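Local coordinates for protein aminopentol aminotransferase (Sphingopyxis macrogoltabida, PDB 6HBV) that transfers the amino group of aminopentol (hydrolysed fumonisin B1) to pyruvate, using pyridoxal 5'-phosphate, as a step in fumonisin B1 degradation, at residues A[227-232]-A[240-245]; A[254-259]-A[268-273]. One frame throughout, in Å; residues are numbered along the deposited sequence.

Interaction 1: A[227-232]-A[240-245]; sequences LVVDDV and RDCSWT. With PLP (pyridoxal-5'-phosphate), chain C; PMP (4'-deoxy-4'-aminopyridoxal-5'-phosphate), chain D.
S243 gives two hydrogen bonds, from its OG and its N, to the buried carboxylate of D231, and so pins a loop turn to the segment that carries strand 226-230. This is one of the central parallel strands of the seven-stranded sheet in the aminotransferase class-III fold. Each carboxylate oxygen has its own donor. S243 OG gives its hydrogen to D231 OD1 at 2.5 Å, a short bond on the syn side and 17° out of the carboxylate plane. S243 N gives the second bond, 2.7 Å to D231 OD2, on the syn lone pair and nearly straight at 172°. S243 OG sits anti to its own carbonyl carbon (chi1 -58°), which sets the hydroxyl on the side of the backbone N, where OG and N can meet the same carboxylate. An alanine at D231 would remove both acceptors and would probably leave S243 OG and S243 N without their mates, freeing the turn from the strand.

The loop has its own bracing. Residues C242 to T245 form a type I beta turn, and C242 O accepts from both T245 N and T245 OG1.

Apolar contacts flank the polar pair. V229 CG1 lies 3.7 Å from C242 SG, while the V229 side chain meets the W244 indole at a slant, V229 CG2 3.8 Å from W244 CE3. L227 CD2 meets the edge of the same ring, 4.3 Å from W244 CZ3. The indole is also tied by W244 NE1 to P196 O.

D230 takes no part in this contact; its carboxylate meets the cofactor. Its OD2 lies 2.6 Å from PLP N1, as in other fold type I enzymes, and is also hydrogen-bonded by H146. D230 OD1 accepts from V232 N in an Asx turn. The V232 side chain lies over the pyridine ring, with CG1 3.3 Å from PLP C4. Neighbouring aspartates thus divide the work: D230 serves the cofactor, and D231 spends both oxygens on holding the loop.

Interaction 2: A[254-259]-A[268-273]; sequences SCWGKC and ALLGSN. With PLP (pyridoxal-5'-phosphate), chain C; PMP (4'-deoxy-4'-aminopyridoxal-5'-phosphate), chain D.
The indole of W256 lies across the L270 side chain at about a right angle, with W256 CD1 3.9 Å from L270 CD2. The two belong to a beta hairpin of strands 253-256 and 267-271, antiparallel neighbours within the mixed sheet of the fold type I aminotransferase domain. S254 with L270 and W256 with A268 are hydrogen-bonded pairs. C255 with L269, between them, is a non-hydrogen-bonded pair. All four bonds between the strands are 2.9 Å from N to O. The straightest is L270 N to S254 O, at 180°.

Side chains alternate between the faces. S254, W256, A268 and L270 share one. W256 CG stands anti to the carbonyl carbon (chi1 -60°), which turns the NE1 side of the ring toward S254. There W256 NE1 donates to S254 OG at 2.9 Å, with the oxygen tilted 18° out of the ring plane. H108 is a second partner of that hydroxyl. F102 of helix 94-105 meets the indole edge-to-face.

C255 and L269 point to the other face. C255 SG lies 3.9 Å from L269 CD1, and both side chains rest on helix 118-133.

Beyond W256 the chain leaves the strand and reaches K258, the cofactor lysine. The site holds PLP and PMP overlapping, consistent with two states of the transamination cycle. In the PLP form K258 is joined to the cofactor as a Schiff base, with NZ 1.3 Å from PLP C4A and donating to PLP O3 at 2.6 Å.

Both interactions are buried and reach the same sheet, where strands 226-230 and 253-256 are neighbours. They join directly through V229 O and C255 N, 2.9 Å apart and probably hydrogen-bonded. Interaction 1 fastens an irregular loop beside strand 226-230 with side-chain bonds to a carboxylate, backed by apolar contacts. Interaction 2 pairs two strands through their main chains, with side chains packing on both faces. Each also reaches the cofactor, 227-232 through an aspartate and a valine, 254-259 through the lysine beyond its strand. V232 O packs against K258 CD where the two approaches meet.

Interaction 1: A[227-232]-A[240-245]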
ATOM      1  N   LEU A 227       1.146  -2.460 -24.017  1.00 14.54           N
ATOM      2  CA  LEU A 227       1.010  -3.819 -23.480  1.00 16.08           C
ATOM      3  C   LEU A 227       1.530  -3.873 -22.035  1.00 16.01           C
ATOM      4  O   LEU A 227       2.705  -3.576 -21.782  1.00 15.42           O
ATOM      5  CB  LEU A 227       1.793  -4.812 -24.324  1.00 16.27           C
ATOM      6  CG  LEU A 227       1.632  -6.279 -23.915  1.00 15.96           C
ATOM      7  CD1 LEU A 227       0.174  -6.705 -23.826  1.00 16.74           C
ATOM      8  CD2 LEU A 227       2.376  -7.180 -24.876  1.00 17.07           C
ATOM      9  N   VAL A 228       0.640  -4.254 -21.121  1.00 15.06           N
ATOM     10  CA  VAL A 228       0.939  -4.350 -19.691  1.00 14.48           C
ATOM     11  C   VAL A 228       0.806  -5.805 -19.252  1.00 14.28           C
ATOM     12  O   VAL A 228      -0.305  -6.358 -19.290  1.00 14.85           O
ATOM     13  CB  VAL A 228       0.020  -3.441 -18.874  1.00 14.43           C
ATOM     14  CG1 VAL A 228       0.445  -3.400 -17.415  1.00 14.33           C
ATOM     15  CG2 VAL A 228      -0.079  -2.027 -19.467  1.00 15.27           C
ATOM     16  N   VAL A 229       1.929  -6.412 -18.833  1.00 14.48           N
ATOM     17  CA  VAL A 229       1.878  -7.723 -18.229  1.00 14.02           C
ATOM     18  C   VAL A 229       1.807  -7.540 -16.712  1.00 14.33           C
ATOM     19  O   VAL A 229       2.674  -6.906 -16.098  1.00 16.00           O
ATOM     20  CB  VAL A 229       3.047  -8.620 -18.648  1.00 15.05           C
ATOM     21  CG1 VAL A 229       3.167  -9.851 -17.769  1.00 16.58           C
ATOM     22  CG2 VAL A 229       2.919  -9.044 -20.098  1.00 16.56           C
ATOM     23  N   ASP A 230       0.764  -8.102 -16.112  1.00 13.21           N
ATOM     24  CA  ASP A 230       0.593  -8.047 -14.665  1.00 14.27           C
ATOM     25  C   ASP A 230       1.238  -9.303 -14.079  1.00 14.06           C
ATOM     26  O   ASP A 230       0.612 -10.356 -14.042  1.00 15.93           O
ATOM     27  CB  ASP A 230      -0.864  -7.922 -14.284  1.00 14.62           C
ATOM     28  CG  ASP A 230      -1.091  -7.889 -12.789  1.00 14.75           C
ATOM     29  OD1 ASP A 230      -0.083  -8.027 -12.042  1.00 14.53           O
ATOM     30  OD2 ASP A 230      -2.257  -7.732 -12.411  1.00 15.03           O
ATOM     31  N   ASP A 231       2.487  -9.150 -13.638  1.00 13.88           N
ATOM     32  CA  ASP A 231       3.313 -10.211 -13.112  1.00 13.64           C
ATOM     33  C   ASP A 231       3.318 -10.195 -11.573  1.00 14.75           C
ATOM     34  O   ASP A 231       4.239 -10.763 -10.968  1.00 14.61           O
ATOM     35  CB  ASP A 231       4.737 -10.137 -13.666  1.00 14.55           C
ATOM     36  CG  ASP A 231       5.144 -11.371 -14.451  1.00 15.14           C
ATOM     37  OD1 ASP A 231       4.691 -12.503 -14.093  1.00 15.07           O
ATOM     38  OD2 ASP A 231       5.925 -11.200 -15.428  1.00 15.67           O
ATOM     39  N   VAL A 232       2.313  -9.576 -10.943  1.00 13.72           N
ATOM     40  CA  VAL A 232       2.303  -9.480  -9.491  1.00 13.72           C
ATOM     41  C   VAL A 232       2.258 -10.871  -8.859  1.00 14.37           C
ATOM     42  O   VAL A 232       2.923 -11.118  -7.819  1.00 13.96           O
ATOM     43  CB  VAL A 232       1.179  -8.554  -8.986  1.00 14.60           C
ATOM     44  CG1 VAL A 232       1.002  -8.659  -7.495  1.00 14.38           C
ATOM     45  CG2 VAL A 232       1.427  -7.107  -9.351  1.00 15.87           C
ATOM     46  N   ARG A 240      13.225 -15.662 -14.345  1.00 19.07           N
ATOM     47  CA  ARG A 240      13.988 -14.613 -13.643  1.00 19.64           C
ATOM     48  C   ARG A 240      13.795 -13.251 -14.324  1.00 20.85           C
ATOM     49  O   ARG A 240      14.462 -12.265 -13.963  1.00 22.72           O
ATOM     50  CB  ARG A 240      15.467 -15.020 -13.586  1.00 18.24           C
ATOM     51  CG  ARG A 240      15.736 -16.232 -12.702  1.00 18.40           C
ATOM     52  CD  ARG A 240      17.209 -16.656 -12.781  1.00 18.83           C
ATOM     53  NE  ARG A 240      17.490 -17.656 -11.752  1.00 18.04           N
ATOM     54  CZ  ARG A 240      17.223 -18.958 -11.872  1.00 18.60           C
ATOM     55  NH1 ARG A 240      16.736 -19.400 -13.034  1.00 17.71           N
ATOM     56  NH2 ARG A 240      17.448 -19.785 -10.848  1.00 17.63           N
ATOM     57  N   ASP A 241      12.888 -13.200 -15.307  1.00 18.60           N
ATOM     58  CA  ASP A 241      12.433 -12.035 -15.979  1.00 19.57           C
ATOM     59  C   ASP A 241      10.885 -12.119 -16.055  1.00 16.63           C
ATOM     60  O   ASP A 241      10.255 -13.032 -15.467  1.00 17.34           O
ATOM     61  CB  ASP A 241      13.206 -11.940 -17.303  1.00 21.33           C
ATOM     62  CG  ASP A 241      13.186 -10.641 -18.084  1.00 22.25           C
ATOM     63  OD1 ASP A 241      12.316  -9.768 -17.862  1.00 20.86           O
ATOM     64  OD2 ASP A 241      14.064 -10.517 -18.926  1.00 23.28           O
ATOM     65  N   CYS A 242      10.280 -11.164 -16.764  1.00 16.03           N
ATOM     66  CA  CYS A 242       8.870 -11.146 -17.035  1.00 16.70           C
ATOM     67  C   CYS A 242       8.423 -12.542 -17.485  1.00 17.00           C
ATOM     68  O   CYS A 242       9.122 -13.191 -18.274  1.00 19.52           O
ATOM     69  CB  CYS A 242       8.568 -10.124 -18.107  1.00 18.38           C
ATOM     70  SG  CYS A 242       6.807 -10.004 -18.539  1.00 19.98           S
ATOM     71  N   SER A 243       7.271 -12.992 -16.980  1.00 16.10           N
ATOM     72  CA  SER A 243       6.825 -14.339 -17.210  1.00 16.42           C
ATOM     73  C   SER A 243       6.468 -14.610 -18.688  1.00 17.94           C
ATOM     74  O   SER A 243       6.265 -15.768 -19.010  1.00 21.26           O
ATOM     75  CB  SER A 243       5.664 -14.630 -16.341  1.00 15.76           C
ATOM     76  OG  SER A 243       6.021 -14.440 -14.981  1.00 15.90           O
ATOM     77  N   TRP A 244       6.380 -13.602 -19.554  1.00 17.48           N
ATOM     78  CA  TRP A 244       6.230 -13.853 -21.026  1.00 19.96           C
ATOM     79  C   TRP A 244       7.579 -14.014 -21.754  1.00 22.14           C
ATOM     80  O   TRP A 244       7.605 -14.087 -22.998  1.00 21.94           O
ATOM     81  CB  TRP A 244       5.317 -12.808 -21.671  1.00 19.44           C
ATOM     82  CG  TRP A 244       3.875 -13.206 -21.587  1.00 17.99           C
ATOM     83  CD1 TRP A 244       3.362 -14.266 -20.894  1.00 18.22           C
ATOM     84  CD2 TRP A 244       2.755 -12.567 -22.218  1.00 17.82           C
ATOM     85  NE1 TRP A 244       2.007 -14.333 -21.044  1.00 17.10           N
ATOM     86  CE2 TRP A 244       1.601 -13.304 -21.849  1.00 17.54           C
ATOM     87  CE3 TRP A 244       2.611 -11.455 -23.049  1.00 16.99           C
ATOM     88  CZ2 TRP A 244       0.324 -12.962 -22.287  1.00 17.14           C
ATOM     89  CZ3 TRP A 244       1.347 -11.116 -23.479  1.00 17.11           C
ATOM     90  CH2 TRP A 244       0.228 -11.856 -23.099  1.00 17.06           C
ATOM     91  N   THR A 245       8.703 -14.082 -21.025  1.00 25.12           N
ATOM     92  CA  THR A 245       9.999 -14.136 -21.680  1.00 24.42           C
ATOM     93  C   THR A 245      10.077 -15.359 -22.592  1.00 27.49           C
ATOM     94  O   THR A 245      10.571 -15.230 -23.694  1.00 27.24           O
ATOM     95  CB  THR A 245      11.181 -14.194 -20.705  1.00 29.32           C
ATOM     96  OG1 THR A 245      11.099 -13.006 -19.917  1.00 36.45           O
ATOM     97  CG2 THR A 245      12.519 -14.183 -21.411  1.00 26.73           C
TER
HETATM   98  N1  PLP C 501      -2.584  -8.341  -9.857  0.50 16.01           N
HETATM   99  C2  PLP C 501      -2.351  -9.654  -9.737  0.50 15.93           C
HETATM  100  C2A PLP C 501      -2.284 -10.510 -10.978  0.50 15.54           C
HETATM  101  C3  PLP C 501      -2.161 -10.264  -8.410  0.50 16.00           C
HETATM  102  O3  PLP C 501      -1.924 -11.582  -8.239  0.50 17.90           O
HETATM  103  C4  PLP C 501      -2.230  -9.402  -7.221  0.50 15.84           C
HETATM  104  C4A PLP C 501      -2.038  -9.995  -5.869  0.50 16.23           C
HETATM  105  C5  PLP C 501      -2.490  -7.971  -7.484  0.50 15.30           C
HETATM  106  C6  PLP C 501      -2.655  -7.511  -8.793  0.50 16.17           C
HETATM  107  C5A PLP C 501      -2.595  -6.946  -6.383  0.50 15.92           C
HETATM  108  O4P PLP C 501      -1.458  -6.934  -5.505  0.50 14.25           O
HETATM  109  P   PLP C 501      -1.845  -6.397  -4.030  0.50 14.19           P
HETATM  110  O1P PLP C 501      -2.657  -7.456  -3.394  0.50 12.65           O
HETATM  111  O2P PLP C 501      -2.606  -5.085  -4.250  0.50 13.05           O
HETATM  112  O3P PLP C 501      -0.559  -6.222  -3.264  0.50 13.06           O
HETATM  113  N1  PMP D 502      -2.329  -8.449  -9.759  0.50 14.04           N
HETATM  114  C2  PMP D 502      -2.355  -9.772  -9.526  0.50 13.80           C
HETATM  115  C2A PMP D 502      -2.085 -10.732 -10.665  0.50 13.83           C
HETATM  116  C3  PMP D 502      -2.640 -10.288  -8.184  0.50 13.62           C
HETATM  117  O3  PMP D 502      -2.673 -11.605  -7.916  0.50 13.96           O
HETATM  118  C4  PMP D 502      -2.896  -9.317  -7.102  0.50 14.04           C
HETATM  119  C4A PMP D 502      -3.196  -9.773  -5.699  0.50 14.14           C
HETATM  120  N4A PMP D 502      -3.830 -11.077  -5.651  0.50 14.54           N
HETATM  121  C5  PMP D 502      -2.844  -7.887  -7.465  0.50 13.91           C
HETATM  122  C6  PMP D 502      -2.561  -7.519  -8.788  0.50 14.37           C
HETATM  123  C5A PMP D 502      -3.099  -6.820  -6.408  0.50 13.85           C
HETATM  124  O4P PMP D 502      -2.022  -6.804  -5.454  0.50 14.60           O
HETATM  125  P   PMP D 502      -2.301  -6.308  -3.956  0.50 14.18           P
HETATM  126  O1P PMP D 502      -0.943  -6.504  -3.321  0.50 13.44           O
HETATM  127  O2P PMP D 502      -2.832  -4.872  -3.997  0.50 12.80           O
HETATM  128  O3P PMP D 502      -3.304  -7.226  -3.396  0.50 13.95           O

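Interaction 2: A[254-259]-A[268-273]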
ATOM      1  N   SER A 254       5.431  -3.754 -17.097  1.00 14.90           N
ATOM      2  CA  SER A 254       5.134  -4.941 -16.305  1.00 15.20           C
ATOM      3  C   SER A 254       4.979  -4.518 -14.836  1.00 15.60           C
ATOM      4  O   SER A 254       5.684  -3.627 -14.315  1.00 15.41           O
ATOM      5  CB  SER A 254       6.136  -6.034 -16.493  1.00 15.43           C
ATOM      6  OG  SER A 254       7.433  -5.572 -16.197  1.00 15.88           O
ATOM      7  N   CYS A 255       4.034  -5.180 -14.173  1.00 15.88           N
ATOM      8  CA  CYS A 255       3.715  -4.897 -12.753  1.00 14.76           C
ATOM      9  C   CYS A 255       4.186  -6.079 -11.922  1.00 14.69           C
ATOM     10  O   CYS A 255       3.968  -7.250 -12.294  1.00 13.88           O
ATOM     11  CB  CYS A 255       2.220  -4.705 -12.538  1.00 14.15           C
ATOM     12  SG  CYS A 255       1.445  -3.428 -13.564  1.00 16.47           S
ATOM     13  N   TRP A 256       4.828  -5.765 -10.791  1.00 14.46           N
ATOM     14  CA  TRP A 256       5.487  -6.708  -9.940  1.00 13.95           C
ATOM     15  C   TRP A 256       5.114  -6.422  -8.484  1.00 14.26           C
ATOM     16  O   TRP A 256       4.819  -5.299  -8.112  1.00 13.03           O
ATOM     17  CB  TRP A 256       7.002  -6.612 -10.081  1.00 14.32           C
ATOM     18  CG  TRP A 256       7.502  -6.866 -11.461  1.00 14.61           C
ATOM     19  CD1 TRP A 256       7.481  -6.004 -12.511  1.00 15.14           C
ATOM     20  CD2 TRP A 256       8.095  -8.076 -11.933  1.00 14.33           C
ATOM     21  NE1 TRP A 256       8.027  -6.606 -13.608  1.00 15.50           N
ATOM     22  CE2 TRP A 256       8.416  -7.871 -13.291  1.00 14.38           C
ATOM     23  CE3 TRP A 256       8.395  -9.313 -11.344  1.00 14.63           C
ATOM     24  CZ2 TRP A 256       9.016  -8.859 -14.063  1.00 15.08           C
ATOM     25  CZ3 TRP A 256       8.989 -10.284 -12.112  1.00 16.14           C
ATOM     26  CH2 TRP A 256       9.293 -10.058 -13.451  1.00 14.70           C
ATOM     27  N   GLY A 257       5.145  -7.484  -7.680  1.00 14.33           N
ATOM     28  CA  GLY A 257       4.798  -7.374  -6.267  1.00 14.35           C
ATOM     29  C   GLY A 257       4.947  -8.722  -5.587  1.00 14.39           C
ATOM     30  O   GLY A 257       5.658  -9.616  -6.107  1.00 14.54           O
ATOM     31  N   LYS A 258       4.276  -8.814  -4.438  1.00 14.29           N
ATOM     32  CA  LYS A 258       4.182  -9.994  -3.550  0.50 14.38           C
ATOM     33  C   LYS A 258       5.554 -10.477  -3.054  1.00 13.67           C
ATOM     34  O   LYS A 258       5.832 -10.323  -1.889  1.00 14.56           O
ATOM     35  CB  LYS A 258       3.335 -11.089  -4.212  0.50 14.22           C
ATOM     36  CG  LYS A 258       1.856 -10.725  -4.334  0.50 14.84           C
ATOM     37  CD  LYS A 258       0.962 -11.794  -4.925  0.50 15.10           C
ATOM     38  CE  LYS A 258      -0.510 -11.605  -4.613  0.50 16.06           C
ATOM     39  NZ  LYS A 258      -1.303 -11.046  -5.741  0.50 17.38           N
ATOM     40  N   CYS A 259       6.390 -11.055  -3.925  1.00 13.80           N
ATOM     41  CA  CYS A 259       7.497 -11.918  -3.467  1.00 14.40           C
ATOM     42  C   CYS A 259       8.879 -11.344  -3.732  1.00 13.24           C
ATOM     43  O   CYS A 259       9.863 -11.986  -3.330  1.00 14.87           O
ATOM     44  CB  CYS A 259       7.382 -13.314  -4.077  1.00 14.95           C
ATOM     45  SG  CYS A 259       7.927 -13.428  -5.800  1.00 16.01           S
ATOM     46  N   ALA A 268       6.157  -2.770  -7.712  1.00 13.32           N
ATOM     47  CA  ALA A 268       6.908  -2.051  -8.710  1.00 14.44           C
ATOM     48  C   ALA A 268       6.182  -2.019 -10.045  1.00 13.88           C
ATOM     49  O   ALA A 268       5.518  -2.976 -10.426  1.00 12.86           O
ATOM     50  CB  ALA A 268       8.261  -2.683  -8.915  1.00 14.48           C
ATOM     51  N   LEU A 269       6.352  -0.878 -10.719  1.00 14.66           N
ATOM     52  CA  LEU A 269       6.079  -0.764 -12.177  1.00 14.57           C
ATOM     53  C   LEU A 269       7.420  -0.653 -12.919  1.00 15.97           C
ATOM     54  O   LEU A 269       8.203   0.233 -12.616  1.00 16.13           O
ATOM     55  CB  LEU A 269       5.207   0.465 -12.421  1.00 15.50           C
ATOM     56  CG  LEU A 269       4.777   0.667 -13.876  1.00 15.64           C
ATOM     57  CD1 LEU A 269       3.954  -0.536 -14.371  1.00 15.20           C
ATOM     58  CD2 LEU A 269       4.005   1.968 -14.009  1.00 15.95           C
ATOM     59  N   LEU A 270       7.673  -1.544 -13.886  1.00 15.43           N
ATOM     60  CA  LEU A 270       8.875  -1.569 -14.765  1.00 16.05           C
ATOM     61  C   LEU A 270       8.393  -1.144 -16.145  1.00 18.08           C
ATOM     62  O   LEU A 270       7.354  -1.642 -16.604  1.00 17.36           O
ATOM     63  CB  LEU A 270       9.493  -2.968 -14.801  1.00 17.68           C
ATOM     64  CG  LEU A 270      10.459  -3.371 -13.679  1.00 17.82           C
ATOM     65  CD1 LEU A 270      11.806  -2.719 -13.870  1.00 19.48           C
ATOM     66  CD2 LEU A 270       9.910  -2.994 -12.315  1.00 18.74           C
ATOM     67  N   GLY A 271       9.118  -0.234 -16.787  1.00 16.86           N
ATOM     68  CA  GLY A 271       8.621   0.365 -18.028  1.00 17.54           C
ATOM     69  C   GLY A 271       9.758   0.575 -19.003  1.00 17.52           C
ATOM     70  O   GLY A 271      10.884   0.788 -18.577  1.00 16.41           O
ATOM     71  N   SER A 272       9.437   0.507 -20.297  1.00 17.63           N
ATOM     72  CA  SER A 272      10.364   0.816 -21.350  1.00 18.56           C
ATOM     73  C   SER A 272      10.456   2.339 -21.517  1.00 18.11           C
ATOM     74  O   SER A 272       9.586   3.093 -21.081  1.00 19.81           O
ATOM     75  CB  SER A 272       9.904   0.138 -22.627  1.00 18.65           C
ATOM     76  OG  SER A 272       8.762   0.827 -23.091  1.00 21.48           O
ATOM     77  N   ASN A 273      11.520   2.804 -22.164  1.00 19.57           N
ATOM     78  CA  ASN A 273      11.734   4.226 -22.441  1.00 20.10           C
ATOM     79  C   ASN A 273      10.592   4.873 -23.235  1.00 21.01           C
ATOM     80  O   ASN A 273      10.362   6.055 -23.059  1.00 22.36           O
ATOM     81  CB  ASN A 273      13.097   4.466 -23.098  1.00 20.96           C
ATOM     82  CG  ASN A 273      14.219   4.418 -22.091  1.00 22.02           C
ATOM     83  OD1 ASN A 273      14.020   4.786 -20.933  1.00 21.25           O
ATOM     84  ND2 ASN A 273      15.393   3.962 -22.517  1.00 23.02           N
TER
HETATM   85  N1  PLP C 501      -2.584  -8.341  -9.857  0.50 16.01           N
HETATM   86  C2  PLP C 501      -2.351  -9.654  -9.737  0.50 15.93           C
HETATM   87  C2A PLP C 501      -2.284 -10.510 -10.978  0.50 15.54           C
HETATM   88  C3  PLP C 501      -2.161 -10.264  -8.410  0.50 16.00           C
HETATM   89  O3  PLP C 501      -1.924 -11.582  -8.239  0.50 17.90           O
HETATM   90  C4  PLP C 501      -2.230  -9.402  -7.221  0.50 15.84           C
HETATM   91  C4A PLP C 501      -2.038  -9.995  -5.869  0.50 16.23           C
HETATM   92  C5  PLP C 501      -2.490  -7.971  -7.484  0.50 15.30           C
HETATM   93  C6  PLP C 501      -2.655  -7.511  -8.793  0.50 16.17           C
HETATM   94  C5A PLP C 501      -2.595  -6.946  -6.383  0.50 15.92           C
HETATM   95  O4P PLP C 501      -1.458  -6.934  -5.505  0.50 14.25           O
HETATM   96  P   PLP C 501      -1.845  -6.397  -4.030  0.50 14.19           P
HETATM   97  O1P PLP C 501      -2.657  -7.456  -3.394  0.50 12.65           O
HETATM   98  O2P PLP C 501      -2.606  -5.085  -4.250  0.50 13.05           O
HETATM   99  O3P PLP C 501      -0.559  -6.222  -3.264  0.50 13.06           O
HETATM  100  N1  PMP D 502      -2.329  -8.449  -9.759  0.50 14.04           N
HETATM  101  C2  PMP D 502      -2.355  -9.772  -9.526  0.50 13.80           C
HETATM  102  C2A PMP D 502      -2.085 -10.732 -10.665  0.50 13.83           C
HETATM  103  C3  PMP D 502      -2.640 -10.288  -8.184  0.50 13.62           C
HETATM  104  O3  PMP D 502      -2.673 -11.605  -7.916  0.50 13.96           O
HETATM  105  C4  PMP D 502      -2.896  -9.317  -7.102  0.50 14.04           C
HETATM  106  C4A PMP D 502      -3.196  -9.773  -5.699  0.50 14.14           C
HETATM  107  N4A PMP D 502      -3.830 -11.077  -5.651  0.50 14.54           N
HETATM  108  C5  PMP D 502      -2.844  -7.887  -7.465  0.50 13.91           C
HETATM  109  C6  PMP D 502      -2.561  -7.519  -8.788  0.50 14.37           C
HETATM  110  C5A PMP D 502      -3.099  -6.820  -6.408  0.50 13.85           C
HETATM  111  O4P PMP D 502      -2.022  -6.804  -5.454  0.50 14.60           O
HETATM  112  P   PMP D 502      -2.301  -6.308  -3.956  0.50 14.18           P
HETATM  113  O1P PMP D 502      -0.943  -6.504  -3.321  0.50 13.44           O
HETATM  114  O2P PMP D 502      -2.832  -4.872  -3.997  0.50 12.80           O
HETATM  115  O3P PMP D 502      -3.304  -7.226  -3.396  0.50 13.95           O